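Local coordinates for protein beta-lactamase Rm3 (Uncultured bacterium, PDB 5IQK) that hydrolyses the beta-lactam ring of antibiotics as a zinc-dependent, subclass B3 metallo-beta-lactamase, probably conferring antibiotic resistance, at residues L204-S207 against F208-E212; A98-P101 against S102-L105; A226-L229 against W230-L233; Q165-G169 against P170-N174; G64-I67 against E68-K71. One frame throughout, in Å; residues are numbered along the deposited sequence.

Interaction 1 of 5, residues L204-S207 against F208-E212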
loop_
_atom_site.group_PDB
_atom_site.type_symbol
_atom_site.label_atom_id
_atom_site.label_comp_id
_atom_site.label_asym_id
_atom_site.label_seq_id
_atom_site.Cartn_x
_atom_site.Cartn_y
_atom_site.Cartn_z
ATOM N N LEU A 204 -4.409 13.537 8.515
ATOM C CA LEU A 204 -3.541 13.861 7.384
ATOM C C LEU A 204 -2.291 14.616 7.823
ATOM O O LEU A 204 -1.187 14.271 7.400
ATOM C CB LEU A 204 -4.299 14.675 6.329
ATOM C CG LEU A 204 -5.238 13.937 5.366
ATOM C CD1 LEU A 204 -6.119 14.929 4.622
ATOM C CD2 LEU A 204 -4.452 13.078 4.374
ATOM N N ARG A 205 -2.451 15.631 8.673
ATOM C CA ARG A 205 -1.299 16.399 9.134
ATOM C C ARG A 205 -0.300 15.543 9.901
ATOM O O ARG A 205 0.906 15.690 9.726
ATOM C CB ARG A 205 -1.719 17.581 10.022
ATOM C CG ARG A 205 -2.720 18.533 9.399
ATOM C CD ARG A 205 -2.065 19.370 8.319
ATOM N NE ARG A 205 -2.989 20.335 7.730
ATOM C CZ ARG A 205 -2.775 20.941 6.568
ATOM N NH1 ARG A 205 -1.669 20.671 5.881
ATOM N NH2 ARG A 205 -3.664 21.804 6.091
ATOM N N HIS A 206 -0.797 14.664 10.765
ATOM C CA HIS A 206 0.089 13.846 11.573
ATOM C C HIS A 206 0.758 12.780 10.683
ATOM O O HIS A 206 1.906 12.393 10.930
ATOM C CB HIS A 206 -0.661 13.230 12.762
ATOM C CG HIS A 206 0.230 12.526 13.743
ATOM N ND1 HIS A 206 0.927 13.198 14.723
ATOM C CD2 HIS A 206 0.513 11.212 13.917
ATOM C CE1 HIS A 206 1.623 12.334 15.441
ATOM N NE2 HIS A 206 1.380 11.121 14.979
ATOM N N SER A 207 0.030 12.286 9.685
ATOM C CA SER A 207 0.589 11.331 8.715
ATOM C C SER A 207 1.696 11.980 7.891
ATOM O O SER A 207 2.734 11.362 7.658
ATOM C CB SER A 207 -0.499 10.774 7.786
ATOM O OG SER A 207 -1.357 9.914 8.515
ATOM N N PHE A 208 1.473 13.218 7.451
ATOM C CA PHE A 208 2.519 14.001 6.777
ATOM C C PHE A 208 3.794 14.062 7.630
ATOM O O PHE A 208 4.906 13.878 7.128
ATOM C CB PHE A 208 2.040 15.425 6.469
ATOM C CG PHE A 208 0.903 15.509 5.471
ATOM C CD1 PHE A 208 0.584 14.451 4.636
ATOM C CD2 PHE A 208 0.167 16.678 5.367
ATOM C CE1 PHE A 208 -0.464 14.549 3.722
ATOM C CE2 PHE A 208 -0.871 16.789 4.455
ATOM C CZ PHE A 208 -1.194 15.728 3.629
ATOM N N GLU A 209 3.622 14.329 8.923
ATOM C CA GLU A 209 4.729 14.402 9.860
ATOM C C GLU A 209 5.432 13.055 9.994
ATOM O O GLU A 209 6.655 12.983 10.029
ATOM C CB GLU A 209 4.215 14.833 11.230
ATOM C CG GLU A 209 3.669 16.245 11.304
ATOM C CD GLU A 209 2.819 16.462 12.538
ATOM O OE1 GLU A 209 2.761 15.543 13.378
ATOM O OE2 GLU A 209 2.248 17.562 12.687
ATOM N N THR A 210 4.635 11.993 10.084
ATOM C CA THR A 210 5.152 10.642 10.271
ATOM C C THR A 210 5.984 10.194 9.081
ATOM O O THR A 210 7.121 9.737 9.230
ATOM C CB THR A 210 4.008 9.633 10.476
ATOM O OG1 THR A 210 3.365 9.888 11.729
ATOM C CG2 THR A 210 4.542 8.204 10.470
ATOM N N LEU A 211 5.413 10.341 7.897
ATOM C CA LEU A 211 6.062 9.834 6.702
ATOM C C LEU A 211 7.312 10.629 6.354
ATOM O O LEU A 211 8.316 10.044 5.928
ATOM C CB LEU A 211 5.084 9.822 5.523
ATOM C CG LEU A 211 4.083 8.658 5.493
ATOM C CD1 LEU A 211 2.988 8.907 4.471
ATOM C CD2 LEU A 211 4.815 7.348 5.172
ATOM N N GLU A 212 7.289 11.942 6.573
ATOM C CA GLU A 212 8.398 12.764 6.100
ATOM C C GLU A 212 9.675 12.578 6.918
ATOM O O GLU A 212 10.759 12.936 6.457
ATOM C CB GLU A 212 8.021 14.249 6.095
ATOM C CG GLU A 212 7.978 14.888 7.473
ATOM C CD GLU A 212 7.429 16.305 7.435
ATOM O OE1 GLU A 212 7.212 16.822 6.319
ATOM O OE2 GLU A 212 7.213 16.896 8.517
#
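With its CG anti to the carbonyl carbon (chi1 -65°), F208 swings its ring back along the helix and lays one face over the carbonyl of L204, whose O sits 3.1 Å from F208 CG. L204 O also accepts from F208 N at 2.9 Å, so one acceptor meets both the amide and the ring of a single residue. The far end of the ring reaches L204 CB, 4.2 Å from F208 CZ. Two residues after L204, H206 holds its imidazole anti to the backbone N (chi1 -172°), and E209 extends its carboxylate across it at about a right angle. H206 ND1 and E209 OE1 come to 3.3 Å, with the two planes 69° apart. All this runs along helix 200-212, the crossover helix of the beta-alpha-beta unit between strands 171-178 and 218-221, and the i to i+4 backbone bonds continue through it, T210 N giving to H206 O and L211 N to S207 O. T210 OG1 also lies 3.0 Å from H206 O. F208 and L211 pack on V254 of helix 249-269. S207 and L211 touch T152, and S207 OG bonds chiefly to P153 O, with D203 O of the preceding turn also within bonding reach.

Interaction 2 of 5, residues A98-P101 against S102-L105; sequences AASP and SAAL
S100 OG is gripped from two directions: it accepts the backbone proton of A103 N at 2.9 Å, in a nearly straight bond (162° at the hydrogen), and is also hydrogen-bonded to the carbonyl oxygen of G158, outside this turn. The first of these makes S100 the N-cap of helix 101-109, which opens the connection of a beta-alpha-beta unit running from strand 96-99 to strand 131-133 in the metallo-beta-lactamase fold. The cap depends on the serine torsion. At chi1 69° the hydroxyl sits between the backbone N and the carbonyl carbon, and from there it faces the start of the helix, where the first amide protons have no preceding turn to receive them. The backbone of S100 works alongside its side chain: its carbonyl O takes the proton of A104 N at 2.8 Å, nearly in line with the C=O bond, so two successive amides of the first turn are held by one residue. The next bond in the series, L105 N to P101 O, is weak at 3.4 Å.

Beneath the cap, methyl meets methyl where the strand gives way to the helix. A99, the last residue of the strand, turns its CB toward the helix and meets A103 CB at 4.2 Å and A104 CB at 4.4 Å. A104 also touches M131 and L133 of the next strand, and A103 rests on N75. The methyl of A103 closes up against the capping hydroxyl as well, its CB 3.2 Å from S100 OG.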
loop_
_atom_site.group_PDB
_atom_site.type_symbol
_atom_site.label_atom_id
_atom_site.label_comp_id
_atom_site.label_asym_id
_atom_site.label_seq_id
_atom_site.Cartn_x
_atom_site.Cartn_y
_atom_site.Cartn_z
ATOM N N ALA A 98 -2.570 -8.895 8.059
ATOM C CA ALA A 98 -2.462 -7.867 9.090
ATOM C C ALA A 98 -2.951 -6.523 8.552
ATOM O O ALA A 98 -2.568 -6.099 7.462
ATOM C CB ALA A 98 -1.031 -7.753 9.592
ATOM N N ALA A 99 -3.798 -5.866 9.330
ATOM C CA ALA A 99 -4.371 -4.584 8.943
ATOM C C ALA A 99 -4.663 -3.777 10.186
ATOM O O ALA A 99 -4.753 -4.338 11.281
ATOM C CB ALA A 99 -5.628 -4.781 8.130
ATOM N N SER A 100 -4.838 -2.470 10.025
ATOM C CA SER A 100 -5.183 -1.615 11.163
ATOM C C SER A 100 -6.553 -1.998 11.716
ATOM O O SER A 100 -7.361 -2.611 11.020
ATOM C CB SER A 100 -5.183 -0.140 10.750
ATOM O OG SER A 100 -6.265 0.134 9.874
ATOM N N PRO A 101 -6.821 -1.639 12.977
ATOM C CA PRO A 101 -8.148 -1.907 13.542
ATOM C C PRO A 101 -9.255 -1.348 12.651
ATOM O O PRO A 101 -10.249 -2.032 12.405
ATOM C CB PRO A 101 -8.092 -1.193 14.890
ATOM C CG PRO A 101 -6.652 -1.305 15.275
ATOM C CD PRO A 101 -5.878 -1.146 13.996
ATOM N N SER A 102 -9.058 -0.150 12.125
ATOM C CA SER A 102 -10.085 0.454 11.271
ATOM C C SER A 102 -10.185 -0.256 9.909
ATOM O O SER A 102 -11.280 -0.594 9.469
ATOM C CB SER A 102 -9.824 1.945 11.080
ATOM O OG SER A 102 -10.725 2.485 10.124
ATOM N N ALA A 103 -9.056 -0.486 9.245
ATOM C CA ALA A 103 -9.079 -1.171 7.951
ATOM C C ALA A 103 -9.638 -2.593 8.093
ATOM O O ALA A 103 -10.332 -3.092 7.208
ATOM C CB ALA A 103 -7.674 -1.209 7.327
ATOM N N ALA A 104 -9.345 -3.243 9.217
ATOM C CA ALA A 104 -9.784 -4.621 9.424
ATOM C C ALA A 104 -11.301 -4.724 9.443
ATOM O O ALA A 104 -11.867 -5.760 9.086
ATOM C CB ALA A 104 -9.213 -5.175 10.718
ATOM N N LEU A 105 -11.953 -3.663 9.891
ATOM C CA LEU A 105 -13.408 -3.617 9.848
ATOM C C LEU A 105 -13.890 -3.641 8.405
ATOM O O LEU A 105 -14.841 -4.357 8.081
ATOM C CB LEU A 105 -13.941 -2.378 10.564
ATOM C CG LEU A 105 -13.757 -2.319 12.078
ATOM C CD1 LEU A 105 -14.218 -0.962 12.578
ATOM C CD2 LEU A 105 -14.530 -3.441 12.748
#

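Interaction 3 of 5, residues A226-L229 against W230-L233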
loop_
_atom_site.group_PDB
_atom_site.type_symbol
_atom_site.label_atom_id
_atom_site.label_comp_id
_atom_site.label_asym_id
_atom_site.label_seq_id
_atom_site.Cartn_x
_atom_site.Cartn_y
_atom_site.Cartn_z
ATOM N N ALA A 226 2.722 7.496 -7.880
ATOM C CA ALA A 226 2.881 8.565 -6.883
ATOM C C ALA A 226 4.306 8.590 -6.317
ATOM O O ALA A 226 4.682 9.520 -5.606
ATOM C CB ALA A 226 1.871 8.418 -5.756
ATOM N N SER A 227 5.090 7.559 -6.611
ATOM C CA SER A 227 6.507 7.573 -6.242
ATOM C C SER A 227 7.375 7.430 -7.485
ATOM O O SER A 227 8.542 7.042 -7.397
ATOM C CB SER A 227 6.831 6.464 -5.235
ATOM O OG SER A 227 6.649 5.163 -5.780
ATOM N N GLN A 228 6.798 7.748 -8.643
ATOM C CA GLN A 228 7.514 7.730 -9.930
ATOM C C GLN A 228 8.169 6.380 -10.220
ATOM O O GLN A 228 9.298 6.315 -10.748
ATOM C CB GLN A 228 8.584 8.826 -9.978
ATOM C CG GLN A 228 8.040 10.242 -9.757
ATOM C CD GLN A 228 7.900 10.562 -8.279
ATOM O OE1 GLN A 228 8.791 10.249 -7.487
ATOM N NE2 GLN A 228 6.776 11.171 -7.896
ATOM N N LEU A 229 7.467 5.297 -9.896
ATOM C CA LEU A 229 8.084 3.972 -9.996
ATOM C C LEU A 229 8.419 3.604 -11.434
ATOM O O LEU A 229 9.405 2.891 -11.672
ATOM C CB LEU A 229 7.188 2.896 -9.382
ATOM C CG LEU A 229 7.813 1.504 -9.235
ATOM C CD1 LEU A 229 9.110 1.575 -8.436
ATOM C CD2 LEU A 229 6.841 0.537 -8.582
ATOM N N TRP A 230 7.611 4.050 -12.394
ATOM C CA TRP A 230 7.872 3.644 -13.776
ATOM C C TRP A 230 9.019 4.435 -14.397
ATOM O O TRP A 230 9.755 3.895 -15.232
ATOM C CB TRP A 230 6.587 3.738 -14.612
ATOM C CG TRP A 230 5.459 2.995 -13.969
ATOM C CD1 TRP A 230 4.160 3.417 -13.848
ATOM C CD2 TRP A 230 5.530 1.719 -13.292
ATOM N NE1 TRP A 230 3.423 2.480 -13.163
ATOM C CE2 TRP A 230 4.235 1.436 -12.807
ATOM C CE3 TRP A 230 6.559 0.786 -13.066
ATOM C CZ2 TRP A 230 3.939 0.263 -12.105
ATOM C CZ3 TRP A 230 6.265 -0.375 -12.365
ATOM C CH2 TRP A 230 4.962 -0.626 -11.892
ATOM N N GLN A 231 9.216 5.683 -13.977
ATOM C CA GLN A 231 10.419 6.411 -14.385
ATOM C C GLN A 231 11.659 5.719 -13.808
ATOM O O GLN A 231 12.668 5.515 -14.502
ATOM C CB GLN A 231 10.395 7.867 -13.928
ATOM C CG GLN A 231 9.323 8.732 -14.601
ATOM C CD GLN A 231 8.014 8.741 -13.834
ATOM O OE1 GLN A 231 7.645 7.759 -13.187
ATOM N NE2 GLN A 231 7.306 9.861 -13.897
ATOM N N ARG A 232 11.573 5.383 -12.527
ATOM C CA ARG A 232 12.655 4.705 -11.806
ATOM C C ARG A 232 12.984 3.351 -12.435
ATOM O O ARG A 232 14.162 3.022 -12.639
ATOM C CB ARG A 232 12.239 4.542 -10.334
ATOM C CG ARG A 232 12.279 5.871 -9.587
ATOM C CD ARG A 232 11.481 5.865 -8.283
ATOM N NE ARG A 232 12.010 5.021 -7.223
ATOM C CZ ARG A 232 11.251 4.488 -6.270
ATOM N NH1 ARG A 232 9.937 4.697 -6.267
ATOM N NH2 ARG A 232 11.798 3.747 -5.333
ATOM N N LEU A 233 11.947 2.575 -12.753
ATOM C CA LEU A 233 12.124 1.286 -13.431
ATOM C C LEU A 233 12.814 1.443 -14.777
ATOM O O LEU A 233 13.733 0.686 -15.090
ATOM C CB LEU A 233 10.788 0.564 -13.626
ATOM C CG LEU A 233 10.865 -0.779 -14.369
ATOM C CD1 LEU A 233 11.716 -1.785 -13.573
ATOM C CD2 LEU A 233 9.484 -1.351 -14.610
#
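L229 and R232 carry most of this contact, the leucine lying over one face of the arginine's guanidinium with its CD1 3.9 Å from R232 NH1. The arginine chain starts out over the Q228 carbonyl and then bends at chi3 (68°), which turns its head back to the loop. There NH1 donates to S227 O at 3.0 Å; the bond is bent, 145° at the hydrogen, and the oxygen lies somewhat out of the guanidinium plane. The head is held further by L219 O, which also accepts from NH1, and by F244 O, which accepts from NH2, so this cation is tied to three backbone carbonyls. Q228 is the N-cap residue of helix 229-239, and the first turn closes behind it as R232 N gives to Q228 O at 3.0 Å and L233 N to L229 O at 2.8 Å. The other branch of L229 turns to W230: CD2 touches the six-membered ring at CZ3, 3.9 Å away, with the leucine stem over one face of the indole. W230 NE1 is hydrogen-bonded to K29 O, and the indole meets Y25 edge to face, joining the helix start to the sheet that holds strand 17-20, where F17 touches both W230 and L233.

Interaction 4 of 5, residues Q165-G169 against P170-N174; sequences QSCDG and PRCLN
Q165 runs its extended side chain beside that of N174, both pointing the same way with amide planes 51° apart, and joins it by a weak bond from Q165 NE2 to N174 OD1 (3.1 Å, 122° at the hydrogen). S166 pairs with L173 as a hydrogen-bonded antiparallel pair: S166 N gives to L173 O, and L173 N returns to S166 O at 2.9 Å. At C167 the chain is linked covalently. It faces C172 in a non-hydrogen-bonded pair, the CA atoms 4.2 Å apart, and both SG atoms stand anti to their carbonyl carbons, meeting in a 2.0 Å disulfide with a C-S-S-C torsion of 86°. The bridge ties the two strands just before they turn, on the face that also carries Q165 and N174. D168 N then donates to R171 O at 3.0 Å, and G169, with positive phi, leads into P170 at the turn. This is the end of the beta hairpin of strands 160-168 and 171-178. On its other face S166, D168, R171 and L173 all lie against F20 of strand 17-20, in the other sheet of the fold, while N174 pairs through its backbone with V218 of strand 218-221.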
loop_
_atom_site.group_PDB
_atom_site.type_symbol
_atom_site.label_atom_id
_atom_site.label_comp_id
_atom_site.label_asym_id
_atom_site.label_seq_id
_atom_site.Cartn_x
_atom_site.Cartn_y
_atom_site.Cartn_z
ATOM N N GLN A 165 13.962 -3.449 6.490
ATOM C CA GLN A 165 15.263 -3.333 5.841
ATOM C C GLN A 165 15.485 -4.484 4.874
ATOM O O GLN A 165 15.052 -5.603 5.124
ATOM C CB GLN A 165 16.407 -3.317 6.869
ATOM C CG GLN A 165 16.301 -2.244 7.921
ATOM C CD GLN A 165 17.631 -1.956 8.591
ATOM O OE1 GLN A 165 18.542 -2.792 8.591
ATOM N NE2 GLN A 165 17.754 -0.762 9.161
ATOM N N SER A 166 16.152 -4.188 3.766
ATOM C CA SER A 166 16.567 -5.210 2.819
ATOM C C SER A 166 18.045 -5.022 2.554
ATOM O O SER A 166 18.520 -3.891 2.453
ATOM C CB SER A 166 15.772 -5.133 1.514
ATOM O OG SER A 166 14.511 -5.756 1.664
ATOM N N CYS A 167 18.764 -6.136 2.463
ATOM C CA CYS A 167 20.215 -6.123 2.295
ATOM C C CYS A 167 20.647 -6.827 1.020
ATOM O O CYS A 167 20.035 -7.812 0.616
ATOM C CB CYS A 167 20.894 -6.769 3.503
ATOM S SG CYS A 167 20.541 -5.968 5.100
ATOM N N ASP A 168 21.704 -6.328 0.418
ATOM C CA ASP A 168 22.300 -6.964 -0.757
ATOM C C ASP A 168 23.724 -7.233 -0.318
ATOM O O ASP A 168 24.660 -6.682 -0.824
ATOM C CB ASP A 168 22.241 -6.127 -2.017
ATOM C CG ASP A 168 21.627 -6.907 -3.225
ATOM O OD1 ASP A 168 22.189 -7.971 -3.591
ATOM O OD2 ASP A 168 20.579 -6.458 -3.786
ATOM N N GLY A 169 23.826 -8.094 0.676
ATOM C CA GLY A 169 25.064 -8.532 1.302
ATOM C C GLY A 169 25.380 -7.667 2.504
ATOM O O GLY A 169 24.630 -7.689 3.481
ATOM N N PRO A 170 26.483 -6.906 2.452
ATOM C CA PRO A 170 26.818 -6.034 3.585
ATOM C C PRO A 170 26.027 -4.721 3.621
ATOM O O PRO A 170 25.910 -4.132 4.697
ATOM C CB PRO A 170 28.311 -5.747 3.392
ATOM C CG PRO A 170 28.594 -6.051 1.968
ATOM C CD PRO A 170 27.601 -7.069 1.509
ATOM N N ARG A 171 25.464 -4.279 2.498
ATOM C CA ARG A 171 24.750 -3.000 2.500
ATOM C C ARG A 171 23.253 -3.199 2.754
ATOM O O ARG A 171 22.586 -3.958 2.048
ATOM C CB ARG A 171 24.982 -2.282 1.167
ATOM C CG ARG A 171 24.228 -0.979 0.974
ATOM C CD ARG A 171 24.332 -0.533 -0.479
ATOM N NE ARG A 171 23.692 0.756 -0.727
ATOM C CZ ARG A 171 23.266 1.161 -1.919
ATOM N NH1 ARG A 171 23.413 0.373 -2.976
ATOM N NH2 ARG A 171 22.685 2.348 -2.057
ATOM N N CYS A 172 22.741 -2.518 3.777
ATOM C CA CYS A 172 21.321 -2.518 4.096
ATOM C C CYS A 172 20.655 -1.212 3.698
ATOM O O CYS A 172 21.238 -0.143 3.855
ATOM C CB CYS A 172 21.101 -2.783 5.586
ATOM S SG CYS A 172 21.554 -4.496 6.079
ATOM N N LEU A 173 19.440 -1.293 3.180
ATOM C CA LEU A 173 18.704 -0.078 2.889
ATOM C C LEU A 173 17.374 -0.088 3.623
ATOM O O LEU A 173 16.822 -1.153 3.906
ATOM C CB LEU A 173 18.484 0.076 1.386
ATOM C CG LEU A 173 19.739 0.353 0.563
ATOM C CD1 LEU A 173 19.368 0.542 -0.893
ATOM C CD2 LEU A 173 20.479 1.565 1.102
ATOM N N ASN A 174 16.877 1.102 3.946
ATOM C CA ASN A 174 15.565 1.245 4.563
ATOM C C ASN A 174 14.465 1.293 3.510
ATOM O O ASN A 174 14.458 2.171 2.646
ATOM C CB ASN A 174 15.519 2.493 5.448
ATOM C CG ASN A 174 16.549 2.452 6.554
ATOM O OD1 ASN A 174 16.649 1.462 7.272
ATOM N ND2 ASN A 174 17.333 3.518 6.683
#

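Interaction 5 of 5, residues G64-I67 against E68-K71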
loop_
_atom_site.group_PDB
_atom_site.type_symbol
_atom_site.label_atom_id
_atom_site.label_comp_id
_atom_site.label_asym_id
_atom_site.label_seq_id
_atom_site.Cartn_x
_atom_site.Cartn_y
_atom_site.Cartn_z
ATOM N N GLY A 64 9.985 -16.729 -9.708
ATOM C CA GLY A 64 10.527 -17.976 -9.200
ATOM C C GLY A 64 10.142 -18.267 -7.762
ATOM O O GLY A 64 10.779 -19.101 -7.108
ATOM N N PHE A 65 9.107 -17.589 -7.263
ATOM C CA PHE A 65 8.605 -17.872 -5.920
ATOM C C PHE A 65 7.203 -18.471 -5.973
ATOM O O PHE A 65 6.629 -18.614 -7.052
ATOM C CB PHE A 65 8.621 -16.599 -5.065
ATOM C CG PHE A 65 9.986 -15.980 -4.934
ATOM C CD1 PHE A 65 10.971 -16.596 -4.163
ATOM C CD2 PHE A 65 10.298 -14.803 -5.600
ATOM C CE1 PHE A 65 12.237 -16.042 -4.043
ATOM C CE2 PHE A 65 11.560 -14.239 -5.482
ATOM C CZ PHE A 65 12.533 -14.863 -4.701
ATOM N N ARG A 66 6.647 -18.803 -4.811
ATOM C CA ARG A 66 5.331 -19.437 -4.747
ATOM C C ARG A 66 4.408 -18.756 -3.739
ATOM O O ARG A 66 4.844 -18.377 -2.656
ATOM C CB ARG A 66 5.448 -20.915 -4.384
ATOM C CG ARG A 66 6.391 -21.710 -5.270
ATOM C CD ARG A 66 6.601 -23.098 -4.714
ATOM N NE ARG A 66 5.360 -23.869 -4.718
ATOM C CZ ARG A 66 4.960 -24.649 -3.718
ATOM N NH1 ARG A 66 5.716 -24.784 -2.633
ATOM N NH2 ARG A 66 3.815 -25.316 -3.814
ATOM N N ILE A 67 3.135 -18.624 -4.105
ATOM C CA ILE A 67 2.133 -18.034 -3.219
ATOM C C ILE A 67 2.007 -18.911 -1.975
ATOM O O ILE A 67 1.711 -18.429 -0.887
ATOM C CB ILE A 67 0.759 -17.891 -3.921
ATOM C CG1 ILE A 67 -0.247 -17.166 -3.013
ATOM C CG2 ILE A 67 0.224 -19.248 -4.364
ATOM C CD1 ILE A 67 0.178 -15.769 -2.661
ATOM N N GLU A 68 2.300 -20.202 -2.135
ATOM C CA GLU A 68 2.204 -21.151 -1.039
ATOM C C GLU A 68 3.234 -20.847 0.043
ATOM O O GLU A 68 3.112 -21.312 1.174
ATOM C CB GLU A 68 2.397 -22.589 -1.556
ATOM C CG GLU A 68 1.253 -23.103 -2.419
ATOM C CD GLU A 68 1.382 -22.698 -3.881
ATOM O OE1 GLU A 68 2.399 -22.066 -4.248
ATOM O OE2 GLU A 68 0.456 -23.001 -4.663
ATOM N N ASP A 69 4.261 -20.082 -0.309
ATOM C CA ASP A 69 5.328 -19.774 0.636
ATOM C C ASP A 69 5.136 -18.418 1.308
ATOM O O ASP A 69 5.936 -18.017 2.151
ATOM C CB ASP A 69 6.684 -19.830 -0.060
ATOM C CG ASP A 69 7.060 -21.246 -0.470
ATOM O OD1 ASP A 69 6.665 -22.189 0.244
ATOM O OD2 ASP A 69 7.740 -21.414 -1.498
ATOM N N VAL A 70 4.089 -17.703 0.916
ATOM C CA VAL A 70 3.735 -16.466 1.598
ATOM C C VAL A 70 3.148 -16.797 2.961
ATOM O O VAL A 70 2.165 -17.520 3.055
ATOM C CB VAL A 70 2.740 -15.638 0.767
ATOM C CG1 VAL A 70 2.140 -14.494 1.605
ATOM C CG2 VAL A 70 3.429 -15.099 -0.463
ATOM N N LYS A 71 3.744 -16.272 4.021
ATOM C CA LYS A 71 3.289 -16.629 5.362
ATOM C C LYS A 71 2.629 -15.462 6.087
ATOM O O LYS A 71 2.007 -15.647 7.126
ATOM C CB LYS A 71 4.455 -17.186 6.165
ATOM C CG LYS A 71 4.960 -18.492 5.539
ATOM C CD LYS A 71 5.871 -19.297 6.425
ATOM C CE LYS A 71 6.398 -20.501 5.650
ATOM N NZ LYS A 71 5.347 -21.076 4.757
HETATM O O HOH W 1 8.722 -19.387 -2.851
#
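The guanidinium of R66 meets two carboxylates, yet no N-H of it points at either. E68 OE1 lies over one face, 3.5 Å from R66 NE, with the carboxylate nearly parallel to the guanidinium (14° between planes). D69 stands almost at right angles to it, 83° between planes, and the pair R66 NH1 to D69 OD1 is long at 4.0 Å. Both are therefore salt bridges of charge alone, and together they make a small network. Two bends bring the groups together: R66 folds at its third torsion, and E68 folds at chi2 (85°), which carries its OE1 back to R66 CB at 3.3 Å. A water gives the aspartate a firmer tie, donating to D69 OD2 at 2.6 Å while it accepts from R66 N.

This is the link from helix 53-62 to strand 70-74. G64 ends the helix in a Schellman motif with positive phi, and I67 to D69 form a short 3-10 turn. The turn is closed by D69 N to R66 O and V70 N to I67 O, the second at 3.1 Å. In each the amide approaches from above the carbonyl plane, well out of it, as is common in a tight 3-10 turn.

Below the charged side, I67 and V70 face the interior. I67 CD1 touches V70 CG2 at 4.0 Å, and both side chains pack on S93 of helix 86-93. I67 also meets I60 of helix 53-62, and V70 reaches L44 of strand 42-45.

All five are local contacts, but their settings differ. Interactions 2 and 3 both open a helix behind an N-cap residue; in interaction 2 a serine hydroxyl does the capping, whereas in interaction 3 an arginine of the first turn reaches back to a carbonyl of the preceding loop. Interaction 1 lies inside a helix and interaction 5 leaves one, by a 3-10 turn. Each of these four is partly buried, with an apolar side turned inward, while interaction 4 is a surface hairpin held by a disulfide. Interactions 2 and 5 reach neighbouring strands, 96-99 and 70-74, of the seven-stranded sheet. Strand 171-178 of interaction 4 leads into the helix of interaction 1. Interaction 5 is the one with salt bridges across its two segments.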